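Local coordinates for BH2621 protein (PDB 2QML), which is of unknown function but belongs to the GNAT acetyltransferase superfamily and is probably an N-acyltransferase of siderophore biosynthesis, at residues E102-G107 against E137-T142. Numbering follows the deposited sequence.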
# COMPACT_ATOMS: atom_id res chain seq x y z
N GLU A 102 -7.95 16.51 -4.72
CA GLU A 102 -7.10 17.68 -4.62
C GLU A 102 -5.76 17.29 -5.26
O GLU A 102 -5.35 16.14 -5.28
CB GLU A 102 -6.94 18.15 -3.17
CG GLU A 102 -8.27 18.58 -2.52
N GLU A 103 -5.10 18.31 -5.80
CA GLU A 103 -3.87 18.19 -6.58
C GLU A 103 -2.80 17.25 -6.04
O GLU A 103 -2.19 16.50 -6.79
CB GLU A 103 -3.28 19.62 -6.68
CG GLU A 103 -1.98 19.79 -7.45
CD GLU A 103 -2.15 19.85 -8.95
OE1 GLU A 103 -3.30 19.75 -9.45
OE2 GLU A 103 -1.10 20.01 -9.63
N HIS A 104 -2.60 17.27 -4.73
CA HIS A 104 -1.53 16.48 -4.09
C HIS A 104 -2.02 15.26 -3.34
O HIS A 104 -1.29 14.67 -2.58
CB HIS A 104 -0.71 17.37 -3.16
CG HIS A 104 -0.02 18.46 -3.90
ND1 HIS A 104 -0.55 19.72 -4.03
CD2 HIS A 104 1.12 18.44 -4.62
CE1 HIS A 104 0.26 20.46 -4.76
NE2 HIS A 104 1.28 19.70 -5.13
N ASP A 105 -3.26 14.84 -3.58
CA ASP A 105 -3.75 13.63 -2.97
C ASP A 105 -2.90 12.46 -3.45
O ASP A 105 -2.51 12.41 -4.60
CB ASP A 105 -5.21 13.36 -3.34
CG ASP A 105 -6.22 14.30 -2.69
OD1 ASP A 105 -5.86 15.11 -1.83
OD2 ASP A 105 -7.42 14.11 -3.01
N GLN A 106 -2.69 11.48 -2.57
CA GLN A 106 -1.95 10.30 -2.89
C GLN A 106 -2.83 9.07 -2.64
O GLN A 106 -3.87 9.13 -1.96
CB GLN A 106 -0.65 10.21 -2.05
CG GLN A 106 0.35 11.34 -2.27
CD GLN A 106 1.53 11.12 -1.39
OE1 GLN A 106 1.97 10.01 -1.24
NE2 GLN A 106 2.09 12.17 -0.84
N GLY A 107 -2.38 7.96 -3.20
CA GLY A 107 -2.99 6.66 -3.00
C GLY A 107 -2.01 5.57 -2.70
O GLY A 107 -0.80 5.76 -2.80
N GLU A 137 5.02 14.65 2.47
CA GLU A 137 4.86 15.60 1.34
C GLU A 137 4.05 16.80 1.87
O GLU A 137 2.92 16.63 2.29
CB GLU A 137 4.20 14.89 0.17
CG GLU A 137 3.82 15.82 -0.94
CD GLU A 137 5.02 16.38 -1.69
OE1 GLU A 137 5.98 15.61 -1.88
OE2 GLU A 137 4.94 17.55 -2.09
N PRO A 138 4.62 18.02 1.87
CA PRO A 138 3.88 19.12 2.56
C PRO A 138 2.46 19.41 2.06
O PRO A 138 1.60 19.69 2.87
CB PRO A 138 4.81 20.33 2.39
CG PRO A 138 6.17 19.69 2.28
CD PRO A 138 5.97 18.47 1.45
N ASP A 139 2.22 19.30 0.77
CA ASP A 139 0.89 19.66 0.30
C ASP A 139 -0.09 18.49 0.27
O ASP A 139 -1.26 18.69 -0.04
CB ASP A 139 1.01 20.26 -1.10
CG ASP A 139 1.81 21.58 -1.10
OD1 ASP A 139 1.67 22.36 -0.13
OD2 ASP A 139 2.55 21.81 -2.09
N THR A 140 0.37 17.29 0.60
CA THR A 140 -0.57 16.15 0.67
C THR A 140 -1.33 16.14 1.99
O THR A 140 -0.74 15.96 3.05
CB THR A 140 0.14 14.81 0.50
OG1 THR A 140 0.72 14.76 -0.81
CG2 THR A 140 -0.84 13.65 0.73
N ASN A 141 -2.65 16.30 1.91
CA ASN A 141 -3.51 16.25 3.11
C ASN A 141 -4.36 15.01 3.19
O ASN A 141 -4.92 14.71 4.24
CB ASN A 141 -4.46 17.43 3.11
CG ASN A 141 -3.75 18.75 2.96
OD1 ASN A 141 -2.77 19.03 3.65
ND2 ASN A 141 -4.25 19.59 2.05
N THR A 142 -4.43 14.26 2.10
CA THR A 142 -5.32 13.11 2.01
C THR A 142 -4.66 11.98 1.28
O THR A 142 -4.02 12.21 0.23
CB THR A 142 -6.66 13.48 1.27
OG1 THR A 142 -7.22 14.65 1.89
CG2 THR A 142 -7.67 12.25 1.27
O HOH W 1 -3.80 16.42 -0.62
O HOH W 2 -7.36 16.41 -0.06
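His-104 lays its imidazole against Asp-139, whose CB sits over one face of the ring, 3.6 Å from its centroid, in a CH-pi contact; CG of Glu-103 lies over the opposite face, so the ring is held between two aliphatic groups. The carboxylate of Asp-139 runs alongside, its plane turned 50° from the imidazole. From the backbone of the same histidine, O accepts a hydrogen bond from OG1 of Thr-140 at 2.7 Å. Two tight turns thus meet through backbone and side chain together: Glu-102 to Asp-105 and Glu-137 to Thr-140 are both type I beta turns.

Asp-105 lies alongside Thr-142, its OD1 3.6 Å from CB of that threonine, and reaches the facing loop's polar atoms through water. Its CG stands beside the backbone N (chi1 -71°), and OD2 accepts the N-H of Glu-102, which arrives from above the carboxylate plane, and also bonds the hydroxyl of Tyr-99. OD1 accepts hydrogen bonds from two waters, one of which accepts in turn from N of Asn-141 while the other donates to OG1 of Thr-142, itself bonded to Glu-182.

The loops lead into neighbouring parallel strands, 106-112 and 142-145, in the central mixed sheet of the GNAT fold; helix 123-135 makes the crossover between them, a beta-alpha-beta unit. The parallel pairing starts where N of Gln-106 donates to O of Thr-142 at 3.2 Å, nearly straight at 168°, and CA of Asp-105 approaches the same oxygen to 3.5 Å.

Beyond CG the Gln-106 side chain is extended, crossing Thr-140 at about a right angle. Its NE2 donates to OG1 of Thr-140 at 2.9 Å, with the acceptor close to the amide plane, and touches CB of Glu-137 at 3.6 Å. That threonine hydroxyl therefore accepts from the glutamine while donating to His-104, and Lys-134, bonded to OE1, engages the other end of the amide.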